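Local coordinates for 3'-5' exonuclease crn-4 (Caenorhabditis elegans, PDB 5DK5), which degrades RNA and DNA as a metal-dependent 3'-5' exonuclease of the DEDDh family and takes part in apoptotic DNA degradation, at residues Ser30-Gln35 / Thr75-Asp80; Asp36-Val41 / Pro68-Thr73; Glu234-Phe239 / Asp297-Ala302; Gln43-Ala48 / His189-Asp194; Gln227-Asn232 / Gly243-Arg248. All coordinates share one frame; numbering follows the deposited sequence.

Overall arrangement
Soon after strand 20-28 the chain opens contacts 1, 2 and 4 in turn, with residues 30-35, 36-41 and 43-48. Residues 68-73 close contact 2 first, and residues 75-80 then close contact 1 around it. Contact 4 crosses both and closes only at 189-194, joining strand 41-50 to helix 191-207 beside the magnesium site. Further on, contact 5 opens at 227-232 and contact 3 at 234-239; helix 239-249 closes contact 5 at 243-248, and contact 3, crossing it, closes at 297-302 near the C terminus. Asp36 joins contact 2 to contact 3 through a salt bridge with Arg236, while Tyr231 of contact 5 reaches Asp297 of contact 3.

Contact 1. Residues Ser30-Gln35 / Thr75-Asp80; sequences SDAANQ and TKNCVD
The amide of Asn77 and the carboxylate of Asp31 meet obliquely, their planes 38° apart, while the backbone of Ala32 approaches the Asn77 amide from above its carbonyl plane. Ala32 N donates to Asn77 OD1 over 3.0 Å in a nearly straight bond (174°), and Asn77 ND2 makes a weak, long one of 3.4 Å to Asp31 OD1. A water donates to Asn77 OD1 and also bonds Ser30 OG. Thr75, the N-cap of helix 76-82, uses its hydroxyl twice: OG1 donates to Ser30 O at 2.8 Å and accepts from Cys78 N at 3.2 Å. With OG1 between its backbone N and carbonyl carbon (chi1 67°), Thr75 can serve both partners. Beside it, Cys78 CB packs 3.7 Å from Ser30 OG. Asp31 OD2 accepts from Lys76 N of the second subunit, placing the contact at the dimer interface. The polar grip holds the loop after strand 20-28 to the first turn of helix 76-82, while the negative charge of Asp31 would probably be favoured by the N terminus of that helix in the second subunit.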
# COMPACT_ATOMS: atom_id res chain seq x y z
N SER B 30 -6.22 0.74 -3.98
CA SER B 30 -7.17 1.21 -2.98
C SER B 30 -6.99 0.52 -1.64
O SER B 30 -6.35 -0.53 -1.54
CB SER B 30 -8.60 1.00 -3.47
OG SER B 30 -8.85 -0.37 -3.72
N ASP B 31 -7.54 1.15 -0.61
CA ASP B 31 -7.64 0.56 0.72
C ASP B 31 -9.02 0.94 1.26
O ASP B 31 -9.19 2.01 1.83
CB ASP B 31 -6.53 1.07 1.64
CG ASP B 31 -6.52 0.38 2.99
OD1 ASP B 31 -6.89 -0.82 3.05
OD2 ASP B 31 -6.13 1.02 3.99
N ALA B 32 -9.97 0.03 1.06
CA ALA B 32 -11.40 0.31 1.24
C ALA B 32 -11.74 1.19 2.45
O ALA B 32 -12.60 2.07 2.35
CB ALA B 32 -12.16 -1.00 1.34
N ALA B 33 -11.06 0.96 3.57
CA ALA B 33 -11.40 1.65 4.81
C ALA B 33 -10.85 3.07 4.87
O ALA B 33 -11.19 3.84 5.77
CB ALA B 33 -10.88 0.84 6.00
N ASN B 34 -10.00 3.43 3.91
CA ASN B 34 -9.36 4.74 3.88
C ASN B 34 -9.54 5.47 2.55
O ASN B 34 -9.08 5.00 1.51
CB ASN B 34 -7.87 4.61 4.18
CG ASN B 34 -7.16 5.94 4.20
OD1 ASN B 34 -7.77 6.98 4.48
ND2 ASN B 34 -5.87 5.93 3.90
N GLN B 35 -10.19 6.62 2.60
CA GLN B 35 -10.43 7.43 1.41
C GLN B 35 -9.28 8.40 1.14
O GLN B 35 -9.16 8.93 0.04
CB GLN B 35 -11.74 8.21 1.55
CG GLN B 35 -12.98 7.33 1.52
CD GLN B 35 -13.12 6.56 0.22
OE1 GLN B 35 -12.96 7.12 -0.87
NE2 GLN B 35 -13.42 5.27 0.32
N THR B 75 -3.25 -4.07 -1.87
CA THR B 75 -3.85 -4.56 -0.64
C THR B 75 -4.74 -5.74 -0.97
O THR B 75 -5.14 -5.92 -2.12
CB THR B 75 -4.67 -3.48 0.08
OG1 THR B 75 -5.82 -3.14 -0.71
CG2 THR B 75 -3.83 -2.23 0.31
N LYS B 76 -5.05 -6.56 0.03
CA LYS B 76 -5.86 -7.75 -0.19
C LYS B 76 -7.26 -7.37 -0.67
O LYS B 76 -7.81 -8.02 -1.55
CB LYS B 76 -5.94 -8.58 1.09
CG LYS B 76 -6.74 -9.87 0.97
CD LYS B 76 -6.11 -10.83 -0.03
CE LYS B 76 -6.97 -12.08 -0.21
NZ LYS B 76 -7.21 -12.79 1.07
N ASN B 77 -7.83 -6.32 -0.09
CA ASN B 77 -9.17 -5.89 -0.45
C ASN B 77 -9.20 -5.28 -1.86
O ASN B 77 -10.23 -5.34 -2.54
CB ASN B 77 -9.73 -4.90 0.58
CG ASN B 77 -8.88 -3.65 0.70
OD1 ASN B 77 -9.14 -2.65 0.03
ND2 ASN B 77 -7.88 -3.68 1.58
N CYS B 78 -8.08 -4.71 -2.29
CA CYS B 78 -7.98 -4.20 -3.65
C CYS B 78 -8.00 -5.35 -4.65
O CYS B 78 -8.70 -5.30 -5.65
CB CYS B 78 -6.70 -3.38 -3.82
SG CYS B 78 -6.37 -2.88 -5.54
N VAL B 79 -7.22 -6.40 -4.36
CA VAL B 79 -7.19 -7.58 -5.21
C VAL B 79 -8.56 -8.25 -5.29
O VAL B 79 -9.00 -8.64 -6.37
CB VAL B 79 -6.16 -8.61 -4.69
CG1 VAL B 79 -6.27 -9.93 -5.45
CG2 VAL B 79 -4.76 -8.05 -4.80
N ASP B 80 -9.23 -8.37 -4.15
CA ASP B 80 -10.54 -9.00 -4.09
C ASP B 80 -11.58 -8.20 -4.88
O ASP B 80 -12.50 -8.78 -5.46
CB ASP B 80 -11.01 -9.14 -2.63
CG ASP B 80 -10.19 -10.16 -1.85
OD1 ASP B 80 -9.51 -11.00 -2.48
OD2 ASP B 80 -10.23 -10.12 -0.61
O HOH W 1 -4.03 -1.19 -3.04
O HOH W 2 -10.54 -1.63 -1.89

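Contact 2. Residues Asp36-Val41 / Pro68-Thr73; sequences DYPCEV and PVLNRT
Apart from Val41, where strand 41-50 begins, neither segment is regular strand or helix: the two chains come closest where the CA atoms of Glu40 and Pro68 lie 5.8 Å apart, and Pro38, centre of an inverse gamma turn, stands farther from Leu70. Glu40 extends its side chain into the bend formed by residues 69-71. OE2 accepts on its syn side from Val69 N (2.8 Å) and Leu70 N (3.0 Å), which arrive from opposite faces of its plane; OE1 takes Asn71 N at 3.1 Å and a water that also bonds Pro38 O and Asn71 ND2. Within the exonuclease domain this buried carboxylate joins the lead-in to strand 41-50 to the loop after strand 55-65. Replacing Glu40 by an alanine would probably leave the N-H groups of Val69, Leu70 and Asn71 without their acceptor and the bend freer to shift. Pro38 CB packs on Leu70 CD1 at 3.8 Å, and Tyr37 OH lies 3.5 Å from Asn71 CB. The amide oxygen of Asn71 turns to Thr73 N of the second subunit.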
# COMPACT_ATOMS: atom_id res chain seq x y z
N ASP B 36 -8.45 8.64 2.15
CA ASP B 36 -7.28 9.49 1.97
C ASP B 36 -6.17 8.65 1.34
O ASP B 36 -5.13 8.40 1.95
CB ASP B 36 -6.82 10.09 3.30
CG ASP B 36 -5.88 11.27 3.11
OD1 ASP B 36 -5.48 11.53 1.96
OD2 ASP B 36 -5.56 11.94 4.12
N TYR B 37 -6.42 8.22 0.10
CA TYR B 37 -5.57 7.26 -0.58
C TYR B 37 -5.21 7.76 -1.97
O TYR B 37 -6.09 8.18 -2.72
CB TYR B 37 -6.27 5.91 -0.66
CG TYR B 37 -5.37 4.74 -0.99
CD1 TYR B 37 -5.12 4.38 -2.31
CD2 TYR B 37 -4.77 4.00 0.02
CE1 TYR B 37 -4.29 3.31 -2.61
CE2 TYR B 37 -3.95 2.93 -0.28
CZ TYR B 37 -3.71 2.60 -1.59
OH TYR B 37 -2.88 1.53 -1.88
N PRO B 38 -3.91 7.72 -2.34
CA PRO B 38 -3.48 8.20 -3.66
C PRO B 38 -3.71 7.16 -4.75
O PRO B 38 -2.76 6.53 -5.23
CB PRO B 38 -1.99 8.47 -3.44
CG PRO B 38 -1.58 7.43 -2.47
CD PRO B 38 -2.77 7.24 -1.54
N CYS B 39 -4.97 7.00 -5.15
CA CYS B 39 -5.36 5.99 -6.13
C CYS B 39 -4.56 6.10 -7.43
O CYS B 39 -4.55 7.14 -8.08
CB CYS B 39 -6.85 6.11 -6.44
SG CYS B 39 -7.93 5.87 -5.01
N GLU B 40 -3.89 5.00 -7.79
CA GLU B 40 -3.18 4.88 -9.05
C GLU B 40 -3.85 3.86 -9.95
O GLU B 40 -4.25 2.79 -9.48
CB GLU B 40 -1.72 4.47 -8.82
CG GLU B 40 -0.91 5.46 -8.01
CD GLU B 40 0.45 4.91 -7.66
OE1 GLU B 40 0.55 4.10 -6.71
OE2 GLU B 40 1.43 5.27 -8.35
N VAL B 41 -3.96 4.17 -11.23
CA VAL B 41 -4.53 3.25 -12.21
C VAL B 41 -3.69 1.98 -12.30
O VAL B 41 -2.47 2.04 -12.42
CB VAL B 41 -4.62 3.90 -13.61
CG1 VAL B 41 -5.13 2.90 -14.64
CG2 VAL B 41 -5.52 5.12 -13.57
N PRO B 68 1.67 0.57 -10.60
CA PRO B 68 1.69 1.77 -9.75
C PRO B 68 3.07 2.00 -9.13
O PRO B 68 3.86 1.05 -9.08
CB PRO B 68 0.66 1.43 -8.67
CG PRO B 68 0.71 -0.05 -8.56
CD PRO B 68 1.03 -0.57 -9.93
N VAL B 69 3.35 3.22 -8.68
CA VAL B 69 4.68 3.56 -8.16
C VAL B 69 4.65 4.10 -6.73
O VAL B 69 5.68 4.11 -6.05
CB VAL B 69 5.38 4.59 -9.06
CG1 VAL B 69 5.60 4.02 -10.46
CG2 VAL B 69 4.58 5.89 -9.13
N LEU B 70 3.49 4.57 -6.28
CA LEU B 70 3.35 5.08 -4.92
C LEU B 70 3.07 3.94 -3.94
O LEU B 70 3.65 3.87 -2.86
CB LEU B 70 2.23 6.12 -4.83
CG LEU B 70 2.38 7.37 -5.71
CD1 LEU B 70 1.18 8.27 -5.52
CD2 LEU B 70 3.67 8.11 -5.38
N ASN B 71 2.16 3.05 -4.34
CA ASN B 71 1.85 1.85 -3.57
C ASN B 71 1.93 0.65 -4.50
O ASN B 71 1.01 0.37 -5.26
CB ASN B 71 0.47 1.95 -2.93
CG ASN B 71 0.41 3.02 -1.86
OD1 ASN B 71 0.92 2.83 -0.75
ND2 ASN B 71 -0.22 4.14 -2.17
N ARG B 72 3.06 -0.06 -4.42
CA ARG B 72 3.40 -1.07 -5.41
C ARG B 72 2.88 -2.45 -5.05
O ARG B 72 2.87 -3.35 -5.90
CB ARG B 72 4.92 -1.11 -5.58
CG ARG B 72 5.49 0.24 -6.00
CD ARG B 72 7.00 0.24 -6.09
NE ARG B 72 7.50 1.61 -5.98
CZ ARG B 72 8.78 1.95 -6.11
NH1 ARG B 72 9.70 1.04 -6.37
NH2 ARG B 72 9.13 3.22 -5.98
N THR B 73 2.45 -2.62 -3.81
CA THR B 73 1.81 -3.86 -3.37
C THR B 73 0.32 -3.65 -3.21
O THR B 73 -0.12 -2.86 -2.37
CB THR B 73 2.38 -4.37 -2.03
OG1 THR B 73 3.81 -4.33 -2.05
CG2 THR B 73 1.92 -5.79 -1.75
O HOH W 3 -1.47 4.07 -4.96

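Contact 3. Residues Glu234-Phe239 / Asp297-Ala302; sequences EWRSSF and DPIHFA
The buried, apolar part of the contact is where the indole of Trp235 meets the start of helix 300-305: Ile299 CD1 lies 3.6 Å from Trp235 CZ2, and Trp235 CH2 comes to the edge of the Phe301 ring, 4.0 Å from CE2. Trp235 also carries Arg236 CG over the centre of one ring face. The partly exposed side is polar and partly hydrated, with a water bridging Arg236 NH1, weakly, and Asp297 OD2. Extended from CG to NE, Arg236 points its guanidinium at Asp297, with NH1 in a salt bridge of 3.0 Å to OD1; NH2 makes a weak bond of 2.9 Å to Pro298 O. NE pairs with Asp36, whose carboxylate also accepts from His300 N and Phe301 N, while Asp297 OD2 bonds Tyr231. A leucine in place of Arg236 would probably leave Asp36 and Asp297 without their shared positive partner. The arrangement docks the C-terminal helix, which through His300 bonds Thr73 and Asp90 of the second subunit, in keeping with a homodimer formed through the C terminus.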
# COMPACT_ATOMS: atom_id res chain seq x y z
N GLU B 234 -14.22 13.23 9.93
CA GLU B 234 -14.26 11.79 9.70
C GLU B 234 -14.45 11.46 8.22
O GLU B 234 -14.96 10.40 7.87
CB GLU B 234 -15.39 11.15 10.52
CG GLU B 234 -15.31 11.43 12.01
CD GLU B 234 -14.07 10.83 12.65
OE1 GLU B 234 -13.54 9.84 12.11
OE2 GLU B 234 -13.63 11.35 13.70
N TRP B 235 -14.03 12.37 7.35
CA TRP B 235 -14.29 12.22 5.92
C TRP B 235 -13.56 11.04 5.30
O TRP B 235 -13.97 10.52 4.26
CB TRP B 235 -13.91 13.50 5.16
CG TRP B 235 -12.43 13.79 5.10
CD1 TRP B 235 -11.72 14.59 5.94
CD2 TRP B 235 -11.49 13.29 4.13
NE1 TRP B 235 -10.40 14.62 5.56
CE2 TRP B 235 -10.23 13.83 4.46
CE3 TRP B 235 -11.60 12.44 3.03
CZ2 TRP B 235 -9.09 13.55 3.72
CZ3 TRP B 235 -10.46 12.16 2.30
CH2 TRP B 235 -9.22 12.71 2.64
N ARG B 236 -12.48 10.60 5.94
CA ARG B 236 -11.65 9.54 5.40
C ARG B 236 -12.33 8.17 5.43
O ARG B 236 -11.91 7.25 4.73
CB ARG B 236 -10.32 9.48 6.15
CG ARG B 236 -9.45 10.69 5.90
CD ARG B 236 -8.10 10.56 6.56
NE ARG B 236 -7.27 11.73 6.30
CZ ARG B 236 -7.39 12.89 6.94
NH1 ARG B 236 -8.31 13.05 7.89
NH2 ARG B 236 -6.59 13.90 6.64
N SER B 237 -13.38 8.05 6.24
CA SER B 237 -14.13 6.80 6.35
C SER B 237 -15.42 6.82 5.53
O SER B 237 -16.18 5.85 5.53
CB SER B 237 -14.45 6.50 7.82
OG SER B 237 -15.25 7.53 8.38
N SER B 238 -15.66 7.93 4.83
CA SER B 238 -16.88 8.10 4.03
C SER B 238 -16.56 8.47 2.58
O SER B 238 -15.99 9.53 2.31
CB SER B 238 -17.78 9.17 4.64
OG SER B 238 -18.85 9.49 3.78
N PHE B 239 -16.92 7.59 1.66
CA PHE B 239 -16.73 7.84 0.24
C PHE B 239 -17.47 9.10 -0.18
O PHE B 239 -17.00 9.86 -1.03
CB PHE B 239 -17.21 6.65 -0.59
CG PHE B 239 -16.98 6.80 -2.07
CD1 PHE B 239 -15.75 6.51 -2.63
CD2 PHE B 239 -18.00 7.24 -2.89
CE1 PHE B 239 -15.54 6.65 -3.99
CE2 PHE B 239 -17.80 7.38 -4.25
CZ PHE B 239 -16.56 7.09 -4.80
N ASP B 297 -3.55 17.59 10.67
CA ASP B 297 -4.46 16.73 9.93
C ASP B 297 -4.31 16.97 8.43
O ASP B 297 -5.20 17.51 7.78
CB ASP B 297 -5.91 16.99 10.36
CG ASP B 297 -6.88 15.98 9.79
OD1 ASP B 297 -6.48 14.83 9.54
OD2 ASP B 297 -8.06 16.35 9.58
N PRO B 298 -3.16 16.56 7.86
CA PRO B 298 -2.88 16.80 6.44
C PRO B 298 -3.67 15.88 5.51
O PRO B 298 -3.97 14.75 5.88
CB PRO B 298 -1.38 16.52 6.32
CG PRO B 298 -0.87 16.31 7.72
CD PRO B 298 -2.04 15.85 8.51
N ILE B 299 -3.98 16.37 4.32
CA ILE B 299 -4.60 15.56 3.28
C ILE B 299 -3.51 14.79 2.54
O ILE B 299 -2.81 15.36 1.71
CB ILE B 299 -5.40 16.41 2.28
CG1 ILE B 299 -6.33 17.39 3.00
CG2 ILE B 299 -6.20 15.51 1.34
CD1 ILE B 299 -7.41 16.73 3.84
N HIS B 300 -3.37 13.51 2.85
CA HIS B 300 -2.27 12.71 2.33
C HIS B 300 -2.23 12.67 0.80
O HIS B 300 -1.18 12.89 0.20
CB HIS B 300 -2.33 11.28 2.89
CG HIS B 300 -1.40 10.33 2.21
ND1 HIS B 300 -0.03 10.46 2.25
CD2 HIS B 300 -1.65 9.22 1.46
CE1 HIS B 300 0.53 9.48 1.57
NE2 HIS B 300 -0.43 8.71 1.08
N PHE B 301 -3.37 12.38 0.18
CA PHE B 301 -3.41 12.20 -1.27
C PHE B 301 -3.13 13.51 -2.00
O PHE B 301 -2.64 13.50 -3.13
CB PHE B 301 -4.76 11.61 -1.71
CG PHE B 301 -5.87 12.63 -1.84
CD1 PHE B 301 -6.02 13.36 -3.02
CD2 PHE B 301 -6.77 12.84 -0.81
CE1 PHE B 301 -7.03 14.28 -3.15
CE2 PHE B 301 -7.79 13.77 -0.94
CZ PHE B 301 -7.92 14.49 -2.11
N ALA B 302 -3.46 14.63 -1.36
CA ALA B 302 -3.16 15.93 -1.94
C ALA B 302 -1.67 16.22 -1.79
O ALA B 302 -1.03 16.71 -2.72
CB ALA B 302 -3.98 17.01 -1.26
O HOH W 4 -9.60 14.55 10.58

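Contact 4. Residues Gln43-Ala48 / His189-Asp194; sequences QFAIVA and HDAMDD
Gln43, with CG anti to its backbone nitrogen (chi1 -171°) and the chain extended beyond, reaches from strand 41-50 to the N terminus of helix 191-207, while Met192, bent at chi2 and chi3, folds its methyl back onto the same strand. The pairing belongs to the RNase H-like fold of the exonuclease domain, and the spacing of His189 and Asp194 fits the H-x4-D pattern of DEDDh enzymes. The Gln43 amide stands almost perpendicular to the Asp190 carboxylate, the planes 81° apart. NE2 makes a long, weak bond of 3.3 Å to Asp190 OD2, and OE1 accepts weakly from Ala191 N at 3.5 Å; NE2 has a further partner in Asn63 on strand 55-65. Asp190 is the N-cap, its OD1 accepting weakly from Met192 N. Ala191 CB packs tightly against the strand, 3.4 Å from Gln43 CD and 3.6 Å from Ala45 CB, and it also touches Asp25 and Glu27 of strand 20-28, two magnesium ligands, a packing consistent with helix 191-207 bringing the third, Asp194, up to them. Asp194 OD2 bonds the morpholine nitrogen of the bound MES. Met192 CE ends 4.0 Å from Ala45 CB and 3.8 Å from Ile46 O.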
# COMPACT_ATOMS: atom_id res chain seq x y z
N GLN B 43 -5.41 -0.90 -14.02
CA GLN B 43 -5.95 -1.51 -15.23
C GLN B 43 -6.68 -0.48 -16.09
O GLN B 43 -7.40 0.38 -15.59
CB GLN B 43 -6.89 -2.67 -14.90
CG GLN B 43 -7.31 -3.47 -16.12
CD GLN B 43 -8.00 -4.77 -15.77
OE1 GLN B 43 -8.35 -5.02 -14.62
NE2 GLN B 43 -8.21 -5.61 -16.78
N PHE B 44 -6.46 -0.58 -17.40
CA PHE B 44 -6.95 0.38 -18.38
C PHE B 44 -7.73 -0.38 -19.46
O PHE B 44 -7.12 -1.03 -20.31
CB PHE B 44 -5.77 1.15 -18.98
CG PHE B 44 -6.13 2.42 -19.69
CD1 PHE B 44 -7.41 2.63 -20.20
CD2 PHE B 44 -5.19 3.42 -19.86
CE1 PHE B 44 -7.72 3.81 -20.85
CE2 PHE B 44 -5.50 4.60 -20.51
CZ PHE B 44 -6.77 4.79 -21.01
N ALA B 45 -9.06 -0.30 -19.41
CA ALA B 45 -9.91 -1.11 -20.28
C ALA B 45 -10.88 -0.27 -21.11
O ALA B 45 -11.57 0.60 -20.58
CB ALA B 45 -10.69 -2.12 -19.44
N ILE B 46 -10.92 -0.55 -22.41
CA ILE B 46 -11.83 0.12 -23.33
C ILE B 46 -12.43 -0.89 -24.30
O ILE B 46 -11.76 -1.82 -24.75
CB ILE B 46 -11.13 1.24 -24.13
CG1 ILE B 46 -10.53 2.28 -23.19
CG2 ILE B 46 -12.11 1.91 -25.10
CD1 ILE B 46 -9.68 3.34 -23.89
N VAL B 47 -13.72 -0.71 -24.61
CA VAL B 47 -14.37 -1.46 -25.68
C VAL B 47 -15.17 -0.48 -26.54
O VAL B 47 -15.80 0.44 -26.03
CB VAL B 47 -15.31 -2.57 -25.14
CG1 VAL B 47 -16.44 -1.97 -24.32
CG2 VAL B 47 -15.85 -3.41 -26.28
N ALA B 48 -15.12 -0.69 -27.85
CA ALA B 48 -15.74 0.23 -28.80
C ALA B 48 -17.17 -0.19 -29.11
O ALA B 48 -17.48 -1.38 -29.20
CB ALA B 48 -14.92 0.31 -30.07
N HIS B 189 -13.85 -11.05 -14.64
CA HIS B 189 -14.02 -10.51 -13.29
C HIS B 189 -13.05 -9.35 -13.03
O HIS B 189 -12.41 -9.29 -11.98
CB HIS B 189 -13.82 -11.61 -12.24
CG HIS B 189 -14.86 -12.68 -12.29
ND1 HIS B 189 -16.19 -12.44 -12.01
CD2 HIS B 189 -14.77 -14.00 -12.57
CE1 HIS B 189 -16.87 -13.56 -12.12
NE2 HIS B 189 -16.04 -14.53 -12.46
N ASP B 190 -12.95 -8.44 -14.00
CA ASP B 190 -12.08 -7.28 -13.87
C ASP B 190 -12.65 -6.08 -14.63
O ASP B 190 -13.86 -5.99 -14.85
CB ASP B 190 -10.67 -7.63 -14.36
CG ASP B 190 -10.63 -8.06 -15.82
OD1 ASP B 190 -11.65 -7.90 -16.53
OD2 ASP B 190 -9.57 -8.55 -16.25
N ALA B 191 -11.78 -5.15 -15.03
CA ALA B 191 -12.19 -3.92 -15.70
C ALA B 191 -12.97 -4.19 -16.99
O ALA B 191 -13.94 -3.50 -17.28
CB ALA B 191 -10.97 -3.07 -16.01
N MET B 192 -12.53 -5.19 -17.75
CA MET B 192 -13.13 -5.46 -19.05
C MET B 192 -14.57 -5.94 -18.89
O MET B 192 -15.41 -5.70 -19.75
CB MET B 192 -12.31 -6.49 -19.82
CG MET B 192 -12.82 -6.80 -21.22
SD MET B 192 -13.06 -5.33 -22.26
CE MET B 192 -11.38 -4.72 -22.39
N ASP B 193 -14.86 -6.61 -17.77
CA ASP B 193 -16.22 -7.04 -17.49
C ASP B 193 -17.14 -5.84 -17.29
O ASP B 193 -18.28 -5.83 -17.76
CB ASP B 193 -16.26 -7.94 -16.25
CG ASP B 193 -15.75 -9.34 -16.53
OD1 ASP B 193 -15.10 -9.54 -17.57
OD2 ASP B 193 -15.99 -10.23 -15.69
N ASP B 194 -16.63 -4.82 -16.60
CA ASP B 194 -17.38 -3.58 -16.42
C ASP B 194 -17.66 -2.95 -17.77
O ASP B 194 -18.77 -2.50 -18.04
CB ASP B 194 -16.61 -2.61 -15.52
CG ASP B 194 -16.51 -3.09 -14.09
OD1 ASP B 194 -16.81 -4.28 -13.83
OD2 ASP B 194 -16.13 -2.29 -13.21

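Contact 5. Residues Gln227-Asn232 / Gly243-Arg248; sequences QPLVYN and GKIFER
Leu229 points from its loop onto helix 239-249 and is met there by Lys244, Ile245 and Arg248. Its CB lies over the centre of one face of the Arg248 guanidinium, 3.9 Å from CZ. A chi1 of 177° sets CG opposite the backbone N and carries the branch to the helix surface, where the two methyls part: CD1 packs 3.9 Å from Lys244 CB and also nears Arg248 NH2, while CD2 lies 3.6 Å from Ile245 CD1 and 3.8 Å from Lys244 O. Leu229 crosses both Lys244 and Ile245 at about a right angle. The guanidinium covered by Leu229 is fixed at its edge, for Arg248 NH1 donates to Gln227 O over 2.9 Å at 163°, and the acceptor lies near the guanidinium plane. Arg248 NH2 bonds a water that in turn donates to Pro228 O. Apolar flank and polar rim therefore hold the same arginine in place. Farther along, Ile245 CD1 touches the edge of the Tyr231 ring, 4.0 Å from CE1; the Tyr231 hydroxyl bonds Asp297 and Trp235. This is surface packing away from the metal sites. It lays the loop after strand 216-219 along helix 239-249, which precedes edge strand 253-256 and, through Phe246, meets Trp127 of helix 124-136 and Phe301 of helix 300-305.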
# COMPACT_ATOMS: atom_id res chain seq x y z
N GLN B 227 -16.71 29.43 -1.71
CA GLN B 227 -16.74 29.40 -0.25
C GLN B 227 -16.06 28.12 0.25
O GLN B 227 -16.25 27.06 -0.34
CB GLN B 227 -18.18 29.49 0.27
CG GLN B 227 -19.11 28.34 -0.12
CD GLN B 227 -20.33 28.26 0.77
OE1 GLN B 227 -20.23 28.01 1.97
NE2 GLN B 227 -21.51 28.49 0.19
N PRO B 228 -15.26 28.23 1.32
CA PRO B 228 -14.59 27.05 1.89
C PRO B 228 -15.53 25.90 2.24
O PRO B 228 -16.65 26.13 2.71
CB PRO B 228 -13.93 27.60 3.16
CG PRO B 228 -13.68 29.03 2.85
CD PRO B 228 -14.83 29.47 1.99
N LEU B 229 -15.07 24.68 2.01
CA LEU B 229 -15.82 23.48 2.36
C LEU B 229 -15.95 23.35 3.87
O LEU B 229 -14.97 23.52 4.60
CB LEU B 229 -15.14 22.24 1.78
CG LEU B 229 -15.76 20.88 2.10
CD1 LEU B 229 -17.10 20.72 1.40
CD2 LEU B 229 -14.80 19.76 1.71
N VAL B 230 -17.15 23.05 4.34
CA VAL B 230 -17.36 22.77 5.76
C VAL B 230 -16.74 21.42 6.09
O VAL B 230 -17.30 20.37 5.76
CB VAL B 230 -18.86 22.78 6.13
CG1 VAL B 230 -19.05 22.42 7.60
CG2 VAL B 230 -19.46 24.15 5.84
N TYR B 231 -15.59 21.46 6.74
CA TYR B 231 -14.76 20.28 6.93
C TYR B 231 -15.37 19.25 7.88
O TYR B 231 -15.72 19.58 9.02
CB TYR B 231 -13.38 20.70 7.45
CG TYR B 231 -12.36 19.58 7.49
CD1 TYR B 231 -11.83 19.05 6.32
CD2 TYR B 231 -11.91 19.07 8.70
CE1 TYR B 231 -10.90 18.04 6.35
CE2 TYR B 231 -10.97 18.05 8.74
CZ TYR B 231 -10.47 17.54 7.56
OH TYR B 231 -9.54 16.53 7.59
N ASN B 232 -15.50 18.02 7.40
CA ASN B 232 -15.91 16.89 8.23
C ASN B 232 -14.68 16.06 8.61
O ASN B 232 -14.02 15.50 7.75
CB ASN B 232 -16.92 16.02 7.48
CG ASN B 232 -17.38 14.83 8.30
OD1 ASN B 232 -17.21 14.79 9.52
ND2 ASN B 232 -17.96 13.85 7.63
N GLY B 243 -15.70 12.63 -1.33
CA GLY B 243 -16.00 13.21 -2.62
C GLY B 243 -15.95 14.73 -2.57
O GLY B 243 -15.45 15.37 -3.49
N LYS B 244 -16.47 15.30 -1.49
CA LYS B 244 -16.48 16.74 -1.30
C LYS B 244 -15.05 17.28 -1.25
O LYS B 244 -14.76 18.34 -1.79
CB LYS B 244 -17.23 17.12 -0.03
CG LYS B 244 -18.68 16.65 -0.00
CD LYS B 244 -19.52 17.35 -1.05
CE LYS B 244 -20.97 16.90 -0.99
NZ LYS B 244 -21.80 17.53 -2.06
N ILE B 245 -14.17 16.54 -0.58
CA ILE B 245 -12.76 16.89 -0.51
C ILE B 245 -12.11 16.83 -1.89
O ILE B 245 -11.41 17.75 -2.30
CB ILE B 245 -11.98 15.96 0.45
CG1 ILE B 245 -12.43 16.18 1.90
CG2 ILE B 245 -10.47 16.17 0.32
CD1 ILE B 245 -12.03 17.53 2.50
N PHE B 246 -12.34 15.72 -2.59
CA PHE B 246 -11.82 15.53 -3.94
C PHE B 246 -12.20 16.69 -4.86
O PHE B 246 -11.40 17.12 -5.69
CB PHE B 246 -12.34 14.22 -4.53
CG PHE B 246 -11.99 12.99 -3.74
CD1 PHE B 246 -10.90 12.97 -2.89
CD2 PHE B 246 -12.76 11.84 -3.84
CE1 PHE B 246 -10.58 11.84 -2.16
CE2 PHE B 246 -12.45 10.71 -3.12
CZ PHE B 246 -11.36 10.71 -2.27
N GLU B 247 -13.42 17.18 -4.70
CA GLU B 247 -13.94 18.23 -5.57
C GLU B 247 -13.15 19.53 -5.45
O GLU B 247 -12.96 20.24 -6.44
CB GLU B 247 -15.42 18.51 -5.24
CG GLU B 247 -16.38 17.46 -5.78
CD GLU B 247 -17.79 17.60 -5.22
OE1 GLU B 247 -18.01 18.49 -4.37
OE2 GLU B 247 -18.67 16.83 -5.64
N ARG B 248 -12.68 19.82 -4.25
CA ARG B 248 -11.94 21.06 -4.00
C ARG B 248 -10.46 20.89 -4.35
O ARG B 248 -9.83 21.82 -4.85
CB ARG B 248 -12.09 21.48 -2.53
CG ARG B 248 -13.53 21.55 -2.04
CD ARG B 248 -14.43 22.33 -2.99
NE ARG B 248 -15.77 22.55 -2.42
CZ ARG B 248 -16.13 23.61 -1.70
NH1 ARG B 248 -15.26 24.58 -1.43
NH2 ARG B 248 -17.37 23.70 -1.23
O HOH W 5 -18.95 25.04 0.94